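Local coordinates for superkiller protein 7 (Saccharomyces cerevisiae, PDB 4ZKE) that binds GTP through a translation-factor-like G domain and probably works in Ski-dependent, exosome-mediated decay of messenger RNA, at residues Ser11-His16 with Val350-Asp355; Asp27-Lys32 with Val135-Tyr140; Ser311-Glu316 with Ile382-Lys387. One frame throughout, in Å; residues are numbered along the deposited sequence.

The three contacts sample two parts of one chain. Interaction 2 is the GTP site: the loop 27-32 wraps the phosphates and rests on the end of strand 131-137. Interactions 1 and 3 both involve the second domain, on the other side of the chain's centre. Interaction 1 sets the N-terminal helix 9-14 against that domain. Interaction 3 pairs two strands of its barrel. The centres of interactions 1 and 3 are about 18 Å apart, and their nearest atoms about 5 Å. The centre of interaction 2 lies about 37 Å from that of interaction 1 and about 44 Å from that of interaction 3. Along the chain, interaction 2 is nested inside the loop closed by interaction 1.

Interaction 1: residues Ser11-His16 with Val350-Asp355; sequences SFIATH and VGLNPD
Leu-352 reaches from its strand into the angle between Phe-12, Ile-13 and His-16. Its CB lies 3.7 Å from His-16 NE2. CG stands beside the backbone N (chi1 -62°), and from there the two methyls part. CD1 sits over one face of the His-16 imidazole, offset toward the rim, 3.5 Å from His-16 CG. This is a CH-pi contact. The same methyl meets the edge of the Phe-12 ring, with Leu-352 CD1 3.7 Å from Phe-12 CD1. CD2 turns to Ile-13 and comes within 3.9 Å of Ile-13 CG1.

Phe-12 also uses a face. Val-350 CB stands almost exactly over the centre of its ring, 3.8 Å from the centroid. The contact joins helix 9-14, at the N-terminus, to the short two-stranded sheet 308-310/350-352 beside the domain II barrel. Thr-274 also touches Leu-352, and Ile-13 continues onto Glu-272 and Leu-275.

The polar side lies at the edge of His-16. Asp-355 OD1 is in the ring plane, 3.2 Å from His-16 CE1, and the carboxylate stands nearly perpendicular to the ring. Asp-355 OD2 accepts from Leu-352 N at 3.0 Å, which ties the carboxylate back to its own turn.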
loop_
_atom_site.group_PDB
_atom_site.type_symbol
_atom_site.label_atom_id
_atom_site.label_comp_id
_atom_site.label_asym_id
_atom_site.label_seq_id
_atom_site.Cartn_x
_atom_site.Cartn_y
_atom_site.Cartn_z
ATOM N N SER A 11 -3.221 9.960 26.993
ATOM C CA SER A 11 -2.334 11.074 26.679
ATOM C C SER A 11 -1.484 10.802 25.442
ATOM O O SER A 11 -1.242 11.703 24.639
ATOM C CB SER A 11 -1.420 11.375 27.868
ATOM O OG SER A 11 -0.401 10.398 27.978
ATOM N N PHE A 12 -1.027 9.562 25.299
ATOM C CA PHE A 12 -0.161 9.192 24.185
ATOM C C PHE A 12 -0.881 9.396 22.854
ATOM O O PHE A 12 -0.275 9.807 21.864
ATOM C CB PHE A 12 0.294 7.737 24.320
ATOM C CG PHE A 12 1.529 7.411 23.527
ATOM C CD1 PHE A 12 1.480 7.318 22.144
ATOM C CD2 PHE A 12 2.738 7.187 24.166
ATOM C CE1 PHE A 12 2.615 7.017 21.413
ATOM C CE2 PHE A 12 3.876 6.882 23.440
ATOM C CZ PHE A 12 3.814 6.797 22.061
ATOM N N ILE A 13 -2.177 9.108 22.842
ATOM C CA ILE A 13 -2.987 9.255 21.640
ATOM C C ILE A 13 -3.186 10.731 21.303
ATOM O O ILE A 13 -3.285 11.102 20.133
ATOM C CB ILE A 13 -4.359 8.560 21.808
ATOM C CG1 ILE A 13 -4.156 7.062 22.056
ATOM C CG2 ILE A 13 -5.234 8.770 20.573
ATOM C CD1 ILE A 13 -5.417 6.308 22.434
ATOM N N ALA A 14 -3.234 11.572 22.331
ATOM C CA ALA A 14 -3.448 13.003 22.144
ATOM C C ALA A 14 -2.219 13.685 21.544
ATOM O O ALA A 14 -2.341 14.683 20.832
ATOM C CB ALA A 14 -3.817 13.654 23.466
ATOM N N THR A 15 -1.039 13.145 21.838
ATOM C CA THR A 15 0.216 13.695 21.327
ATOM C C THR A 15 0.676 12.968 20.060
ATOM O O THR A 15 1.782 13.203 19.568
ATOM C CB THR A 15 1.338 13.616 22.389
ATOM O OG1 THR A 15 2.528 14.236 21.886
ATOM C CG2 THR A 15 1.643 12.167 22.765
ATOM N N HIS A 16 -0.174 12.088 19.539
ATOM C CA HIS A 16 0.148 11.316 18.343
ATOM C C HIS A 16 -0.208 12.112 17.087
ATOM O O HIS A 16 -1.362 12.507 16.914
ATOM C CB HIS A 16 -0.602 9.980 18.354
ATOM C CG HIS A 16 -0.157 9.025 17.288
ATOM N ND1 HIS A 16 1.168 8.715 17.073
ATOM C CD2 HIS A 16 -0.863 8.302 16.386
ATOM C CE1 HIS A 16 1.260 7.847 16.080
ATOM N NE2 HIS A 16 0.042 7.580 15.646
ATOM N N VAL A 350 4.054 2.624 23.318
ATOM C CA VAL A 350 2.754 2.440 22.682
ATOM C C VAL A 350 2.841 2.533 21.163
ATOM O O VAL A 350 3.504 3.417 20.622
ATOM C CB VAL A 350 1.740 3.489 23.173
ATOM C CG1 VAL A 350 0.348 3.168 22.657
ATOM C CG2 VAL A 350 1.742 3.564 24.696
ATOM N N GLY A 351 2.157 1.617 20.485
ATOM C CA GLY A 351 2.019 1.662 19.042
ATOM C C GLY A 351 0.585 1.991 18.682
ATOM O O GLY A 351 -0.344 1.487 19.313
ATOM N N LEU A 352 0.405 2.839 17.675
ATOM C CA LEU A 352 -0.927 3.284 17.275
ATOM C C LEU A 352 -1.137 3.168 15.770
ATOM O O LEU A 352 -0.198 3.304 14.991
ATOM C CB LEU A 352 -1.151 4.732 17.717
ATOM C CG LEU A 352 -1.109 4.978 19.227
ATOM C CD1 LEU A 352 -0.990 6.459 19.543
ATOM C CD2 LEU A 352 -2.349 4.403 19.872
ATOM N N ASN A 353 -2.376 2.905 15.371
ATOM C CA ASN A 353 -2.769 2.966 13.968
ATOM C C ASN A 353 -2.354 4.325 13.375
ATOM O O ASN A 353 -2.652 5.362 13.969
ATOM C CB ASN A 353 -4.286 2.740 13.858
ATOM C CG ASN A 353 -4.786 2.700 12.425
ATOM O OD1 ASN A 353 -4.006 2.669 11.477
ATOM N ND2 ASN A 353 -6.105 2.689 12.266
ATOM N N PRO A 354 -1.646 4.338 12.222
ATOM C CA PRO A 354 -1.110 3.270 11.374
ATOM C C PRO A 354 0.406 3.105 11.495
ATOM O O PRO A 354 1.080 2.935 10.476
ATOM C CB PRO A 354 -1.479 3.759 9.975
ATOM C CG PRO A 354 -1.214 5.239 10.074
ATOM C CD PRO A 354 -1.521 5.635 11.527
ATOM N N ASP A 355 0.940 3.179 12.710
ATOM C CA ASP A 355 2.379 3.041 12.914
ATOM C C ASP A 355 2.889 1.702 12.397
ATOM O O ASP A 355 2.191 0.690 12.469
ATOM C CB ASP A 355 2.739 3.171 14.397
ATOM C CG ASP A 355 2.398 4.535 14.971
ATOM O OD1 ASP A 355 2.284 5.508 14.194
ATOM O OD2 ASP A 355 2.243 4.631 16.206
#

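Interaction 2: residues Asp27-Lys32 with Val135-Tyr140; sequences DTNAGK and VIDCNY. With GTP (guanosine-5'-triphosphate), chain C.
Ala-30 and Lys-32 pack against Val-135, and this is the close side of the contact. Ala-30 CB is 3.6 Å from the carbonyl O of Val-135. Lys-32 CG lies 3.8 Å from Val-135 CB. Val-135 CG1 turns toward the Ala-30 carbonyl. The aliphatic part of Lys-32 crosses Val-135 at an angle. Beyond CG the chain bends twice, at chi3 (-68°) and chi4 (-64°), and the two bends bring NZ between GTP O2B and GTP O3G. NZ bonds both, with GTP O2B 2.7 Å from Lys-32 NZ. It also bonds Gly-26 O.

The backbone completes the grip. GTP O2B accepts from both Gly-31 N and Lys-32 N, the latter nearly straight at 161°. With NZ, three N-H groups of this loop hold that one oxygen. Asn-29 N bonds the bridging GTP O3B. Among side chains, Thr-28 OG1 also bonds GTP O2G at 2.6 Å. A side chain on Gly-31 would run into N7 of the guanine. Shortened to an alanine here, Lys-32 would probably leave GTP O2B and O3G without the ammonium they share, and Val-135 without its contact to CG.

The other side is looser. Asp-137 OD2 stays 3.5 Å from Asn-29 O, and Lys-180 bridges the two, with a salt bridge to the first and a hydrogen bond to the second. Asp-137 OD1 accepts from Asn-139 N at 2.9 Å, an Asx turn. From there the chain leaves the loop, and Tyr-140 is exposed.

Strand, glycine-rich loop and helix, with backbone amides round the beta phosphate, fit a P-loop (Walker A motif), as in translational GTPases.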
loop_
_atom_site.group_PDB
_atom_site.type_symbol
_atom_site.label_atom_id
_atom_site.label_comp_id
_atom_site.label_asym_id
_atom_site.label_seq_id
_atom_site.Cartn_x
_atom_site.Cartn_y
_atom_site.Cartn_z
ATOM N N ASP A 27 3.113 2.490 -14.326
ATOM C CA ASP A 27 3.921 1.530 -15.073
ATOM C C ASP A 27 5.399 1.676 -14.741
ATOM O O ASP A 27 5.810 2.661 -14.127
ATOM C CB ASP A 27 3.727 1.713 -16.578
ATOM C CG ASP A 27 2.288 1.562 -17.004
ATOM O OD1 ASP A 27 1.498 0.975 -16.237
ATOM O OD2 ASP A 27 1.948 2.029 -18.111
ATOM N N THR A 28 6.197 0.698 -15.159
ATOM C CA THR A 28 7.641 0.799 -15.023
ATOM C C THR A 28 8.135 1.974 -15.859
ATOM O O THR A 28 7.506 2.334 -16.860
ATOM C CB THR A 28 8.358 -0.498 -15.463
ATOM O OG1 THR A 28 9.750 -0.414 -15.138
ATOM C CG2 THR A 28 8.202 -0.737 -16.965
ATOM N N ASN A 29 9.242 2.576 -15.431
ATOM C CA ASN A 29 9.866 3.679 -16.157
ATOM C C ASN A 29 9.047 4.972 -16.103
ATOM O O ASN A 29 9.350 5.934 -16.805
ATOM C CB ASN A 29 10.102 3.273 -17.615
ATOM C CG ASN A 29 11.173 4.102 -18.286
ATOM O OD1 ASN A 29 12.330 4.097 -17.867
ATOM N ND2 ASN A 29 10.798 4.811 -19.346
ATOM N N ALA A 30 8.019 4.999 -15.261
ATOM C CA ALA A 30 7.160 6.177 -15.144
ATOM C C ALA A 30 7.876 7.333 -14.443
ATOM O O ALA A 30 7.622 8.501 -14.745
ATOM C CB ALA A 30 5.881 5.823 -14.403
ATOM N N GLY A 31 8.763 6.998 -13.508
ATOM C CA GLY A 31 9.535 7.991 -12.780
ATOM C C GLY A 31 9.114 8.116 -11.328
ATOM O O GLY A 31 9.395 9.122 -10.679
ATOM N N LYS A 32 8.447 7.089 -10.812
ATOM C CA LYS A 32 7.954 7.103 -9.440
ATOM C C LYS A 32 9.087 7.220 -8.421
ATOM O O LYS A 32 9.062 8.087 -7.550
ATOM C CB LYS A 32 7.136 5.842 -9.161
ATOM C CG LYS A 32 5.956 5.669 -10.097
ATOM C CD LYS A 32 5.114 4.465 -9.727
ATOM C CE LYS A 32 5.838 3.152 -9.964
ATOM N NZ LYS A 32 6.143 2.928 -11.400
ATOM N N VAL A 135 1.421 8.088 -11.509
ATOM C CA VAL A 135 2.511 8.714 -12.246
ATOM C C VAL A 135 2.533 8.213 -13.684
ATOM O O VAL A 135 2.522 7.009 -13.932
ATOM C CB VAL A 135 3.872 8.436 -11.580
ATOM C CG1 VAL A 135 4.990 9.158 -12.317
ATOM C CG2 VAL A 135 3.840 8.865 -10.119
ATOM N N ILE A 136 2.575 9.149 -14.625
ATOM C CA ILE A 136 2.472 8.822 -16.043
ATOM C C ILE A 136 3.581 9.475 -16.858
ATOM O O ILE A 136 3.851 10.672 -16.724
ATOM C CB ILE A 136 1.103 9.252 -16.596
ATOM C CG1 ILE A 136 -0.002 8.485 -15.867
ATOM C CG2 ILE A 136 1.018 9.006 -18.102
ATOM C CD1 ILE A 136 -1.373 9.006 -16.126
ATOM N N ASP A 137 4.216 8.669 -17.704
ATOM C CA ASP A 137 5.270 9.139 -18.596
ATOM C C ASP A 137 4.654 9.798 -19.829
ATOM O O ASP A 137 3.990 9.140 -20.633
ATOM C CB ASP A 137 6.177 7.977 -19.009
ATOM C CG ASP A 137 7.449 8.439 -19.696
ATOM O OD1 ASP A 137 7.496 9.594 -20.174
ATOM O OD2 ASP A 137 8.406 7.640 -19.764
ATOM N N CYS A 138 4.888 11.097 -19.971
ATOM C CA CYS A 138 4.298 11.866 -21.058
ATOM C C CYS A 138 5.249 12.060 -22.236
ATOM O O CYS A 138 4.929 12.777 -23.183
ATOM C CB CYS A 138 3.844 13.225 -20.540
ATOM S SG CYS A 138 2.519 13.134 -19.343
ATOM N N ASN A 139 6.413 11.424 -22.173
ATOM C CA ASN A 139 7.367 11.482 -23.270
ATOM C C ASN A 139 6.730 10.947 -24.547
ATOM O O ASN A 139 5.745 10.210 -24.498
ATOM C CB ASN A 139 8.627 10.686 -22.926
ATOM C CG ASN A 139 9.742 10.879 -23.941
ATOM O OD1 ASN A 139 9.764 11.863 -24.682
ATOM N ND2 ASN A 139 10.679 9.936 -23.973
ATOM N N TYR A 140 7.287 11.333 -25.689
ATOM C CA TYR A 140 6.746 10.913 -26.972
ATOM C C TYR A 140 6.808 9.398 -27.106
ATOM O O TYR A 140 7.763 8.766 -26.653
ATOM C CB TYR A 140 7.504 11.584 -28.118
ATOM C CG TYR A 140 7.423 13.093 -28.081
ATOM C CD1 TYR A 140 6.222 13.746 -28.330
ATOM C CD2 TYR A 140 8.541 13.864 -27.790
ATOM C CE1 TYR A 140 6.135 15.124 -28.294
ATOM C CE2 TYR A 140 8.466 15.246 -27.752
ATOM C CZ TYR A 140 7.258 15.868 -28.005
ATOM O OH TYR A 140 7.167 17.239 -27.970
HETATM P PG GTP C . 9.756 1.230 -11.779
HETATM O O1G GTP C . 10.428 1.178 -10.430
HETATM O O2G GTP C . 10.255 0.076 -12.615
HETATM O O3G GTP C . 8.254 1.134 -11.646
HETATM O O3B GTP C . 10.148 2.602 -12.525
HETATM P PB GTP C . 9.777 4.022 -11.872
HETATM O O1B GTP C . 10.132 4.000 -10.403
HETATM O O2B GTP C . 8.317 4.356 -12.062
HETATM O O3A GTP C . 10.692 5.106 -12.640
HETATM P PA GTP C . 12.263 5.354 -12.365
HETATM O O1A GTP C . 12.412 6.296 -11.200
HETATM O O2A GTP C . 13.036 4.074 -12.150
HETATM O "O5'" GTP C . 12.765 6.090 -13.706
HETATM C "C5'" GTP C . 12.774 5.450 -14.965
HETATM C "C4'" GTP C . 13.750 6.190 -15.873
HETATM O "O4'" GTP C . 13.174 7.431 -16.227
HETATM C "C3'" GTP C . 15.074 6.485 -15.192
HETATM O "O3'" GTP C . 16.136 6.173 -16.062
HETATM C "C2'" GTP C . 15.059 7.973 -14.919
HETATM O "O2'" GTP C . 16.337 8.539 -15.094
HETATM C "C1'" GTP C . 14.044 8.504 -15.919
HETATM N N9 GTP C . 13.250 9.613 -15.370
HETATM C C8 GTP C . 12.472 9.610 -14.243
HETATM N N7 GTP C . 11.905 10.833 -14.115
HETATM C C5 GTP C . 12.299 11.607 -15.153
HETATM C C6 GTP C . 12.023 12.924 -15.516
HETATM O O6 GTP C . 11.280 13.629 -14.833
HETATM N N1 GTP C . 12.598 13.440 -16.655
HETATM C C2 GTP C . 13.432 12.660 -17.428
HETATM N N2 GTP C . 13.984 13.158 -18.528
HETATM N N3 GTP C . 13.700 11.361 -17.064
HETATM C C4 GTP C . 13.145 10.846 -15.946
#

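Interaction 3: residues Ser311-Glu316 with Ile382-Lys387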
loop_
_atom_site.group_PDB
_atom_site.type_symbol
_atom_site.label_atom_id
_atom_site.label_comp_id
_atom_site.label_asym_id
_atom_site.label_seq_id
_atom_site.Cartn_x
_atom_site.Cartn_y
_atom_site.Cartn_z
ATOM N N SER A 311 3.961 -2.308 25.266
ATOM C CA SER A 311 4.924 -3.305 25.709
ATOM C C SER A 311 4.426 -4.029 26.954
ATOM O O SER A 311 3.777 -3.432 27.813
ATOM C CB SER A 311 6.276 -2.646 25.981
ATOM O OG SER A 311 7.235 -3.605 26.391
ATOM N N GLY A 312 4.722 -5.324 27.032
ATOM C CA GLY A 312 4.343 -6.130 28.176
ATOM C C GLY A 312 3.015 -6.844 28.005
ATOM O O GLY A 312 2.713 -7.777 28.748
ATOM N N GLN A 313 2.214 -6.412 27.037
ATOM C CA GLN A 313 0.909 -7.026 26.811
ATOM C C GLN A 313 1.039 -8.409 26.184
ATOM O O GLN A 313 2.007 -8.696 25.477
ATOM C CB GLN A 313 0.038 -6.137 25.917
ATOM C CG GLN A 313 -0.494 -4.896 26.612
ATOM C CD GLN A 313 -1.539 -4.166 25.786
ATOM O OE1 GLN A 313 -1.282 -3.760 24.653
ATOM N NE2 GLN A 313 -2.729 -4.001 26.352
ATOM N N THR A 314 0.054 -9.262 26.454
ATOM C CA THR A 314 -0.007 -10.583 25.846
ATOM C C THR A 314 -0.726 -10.477 24.508
ATOM O O THR A 314 -1.712 -9.751 24.385
ATOM C CB THR A 314 -0.736 -11.599 26.751
ATOM O OG1 THR A 314 -0.189 -11.547 28.073
ATOM C CG2 THR A 314 -0.585 -13.018 26.203
ATOM N N ILE A 315 -0.223 -11.206 23.514
ATOM C CA ILE A 315 -0.770 -11.165 22.160
ATOM C C ILE A 315 -0.953 -12.564 21.576
ATOM O O ILE A 315 -0.426 -13.544 22.106
ATOM C CB ILE A 315 0.134 -10.334 21.213
ATOM C CG1 ILE A 315 1.596 -10.805 21.269
ATOM C CG2 ILE A 315 0.055 -8.854 21.572
ATOM C CD1 ILE A 315 1.944 -11.930 20.307
ATOM N N GLU A 316 -1.719 -12.639 20.490
ATOM C CA GLU A 316 -1.885 -13.866 19.712
ATOM C C GLU A 316 -1.380 -13.656 18.289
ATOM O O GLU A 316 -1.740 -12.676 17.643
ATOM C CB GLU A 316 -3.355 -14.300 19.666
ATOM C CG GLU A 316 -3.872 -14.980 20.919
ATOM C CD GLU A 316 -5.380 -15.186 20.884
ATOM O OE1 GLU A 316 -5.947 -15.274 19.773
ATOM O OE2 GLU A 316 -6.002 -15.252 21.965
ATOM N N ILE A 382 -1.644 -10.164 14.038
ATOM C CA ILE A 382 -1.391 -10.206 15.465
ATOM C C ILE A 382 -2.492 -9.421 16.175
ATOM O O ILE A 382 -2.861 -8.325 15.751
ATOM C CB ILE A 382 0.013 -9.643 15.806
ATOM C CG1 ILE A 382 0.281 -9.734 17.309
ATOM C CG2 ILE A 382 0.165 -8.203 15.309
ATOM C CD1 ILE A 382 1.729 -9.491 17.677
ATOM N N ILE A 383 -3.036 -10.011 17.236
ATOM C CA ILE A 383 -4.084 -9.377 18.030
ATOM C C ILE A 383 -3.775 -9.519 19.514
ATOM O O ILE A 383 -2.879 -10.271 19.897
ATOM C CB ILE A 383 -5.471 -9.992 17.738
ATOM C CG1 ILE A 383 -5.463 -11.497 18.025
ATOM C CG2 ILE A 383 -5.870 -9.721 16.290
ATOM C CD1 ILE A 383 -6.826 -12.150 17.953
ATOM N N HIS A 384 -4.513 -8.794 20.346
ATOM C CA HIS A 384 -4.380 -8.951 21.787
ATOM C C HIS A 384 -4.901 -10.328 22.177
ATOM O O HIS A 384 -5.843 -10.839 21.570
ATOM C CB HIS A 384 -5.133 -7.856 22.545
ATOM C CG HIS A 384 -4.805 -7.808 24.005
ATOM N ND1 HIS A 384 -5.533 -8.488 24.957
ATOM C CD2 HIS A 384 -3.815 -7.170 24.676
ATOM C CE1 HIS A 384 -5.012 -8.267 26.151
ATOM N NE2 HIS A 384 -3.968 -7.471 26.008
ATOM N N SER A 385 -4.283 -10.929 23.185
ATOM C CA SER A 385 -4.639 -12.282 23.580
ATOM C C SER A 385 -6.057 -12.354 24.131
ATOM O O SER A 385 -6.465 -11.532 24.952
ATOM C CB SER A 385 -3.648 -12.814 24.614
ATOM O OG SER A 385 -4.045 -14.088 25.085
ATOM N N ARG A 386 -6.805 -13.342 23.653
ATOM C CA ARG A 386 -8.135 -13.631 24.167
ATOM C C ARG A 386 -7.996 -14.637 25.308
ATOM O O ARG A 386 -8.494 -15.761 25.236
ATOM C CB ARG A 386 -9.036 -14.162 23.048
ATOM C CG ARG A 386 -9.072 -13.251 21.821
ATOM C CD ARG A 386 -9.907 -13.826 20.684
ATOM N NE ARG A 386 -9.200 -14.865 19.939
ATOM C CZ ARG A 386 -9.707 -15.515 18.894
ATOM N NH1 ARG A 386 -10.932 -15.237 18.460
ATOM N NH2 ARG A 386 -8.992 -16.448 18.279
ATOM N N LYS A 387 -7.303 -14.213 26.363
ATOM C CA LYS A 387 -6.889 -15.100 27.449
ATOM C C LYS A 387 -8.058 -15.639 28.270
ATOM O O LYS A 387 -9.118 -15.013 28.349
ATOM C CB LYS A 387 -5.912 -14.369 28.380
ATOM C CG LYS A 387 -6.438 -13.038 28.925
ATOM C CD LYS A 387 -5.796 -11.823 28.254
ATOM C CE LYS A 387 -4.989 -10.999 29.248
ATOM N NZ LYS A 387 -3.918 -11.798 29.907
#
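Glu-316 and Ile-383 make the backbone core of this contact. Glu-316 N gives to Ile-383 O at 2.7 Å, and Ile-383 N returns a bond to Glu-316 O. They form an antiparallel hydrogen-bonded pair. Next along, Ile-315 and His-384 form a non-hydrogen-bonded pair. Ser-385 N then bonds Thr-314 O.

The polar contacts centre on the carboxylate of Glu-316, which is gripped at both oxygens. Glu-316 OE2 takes Arg-386 N at 2.7 Å, from above the carboxylate plane. Glu-316 OE1 offers its syn lone pair to Arg-386 NE at 3.3 Å, a salt bridge. His-318 NE2 also bonds OE1. The carboxylate of Glu-316 and the guanidinium of Arg-386 are turned 50° apart. Arg-386, the centre of an inverse gamma turn, meets the glutamate with both its backbone N and its side chain.

Strands 314-318 and 381-384 are neighbours in the six-stranded antiparallel barrel of domain II. Their short segments run at 137° to each other.

Van der Waals packing occurs at two places. Ile-315 CD1 touches Ile-382 CD1 at 3.6 Å, an apolar pair. The Ile-382 side chain gets there with CG1 opposite the backbone N (chi1 -178°). Thr-314 CG2 presses on Ser-385 CB at 3.5 Å, tighter than usual for two carbons.

Thr-314 O lies over one face of the His-384 ring, toward its rim, 3.3 Å from His-384 CD2. Gln-313 NE2 approaches the same ring obliquely, while Gln-313 OE1 is bonded to Gln-310 N.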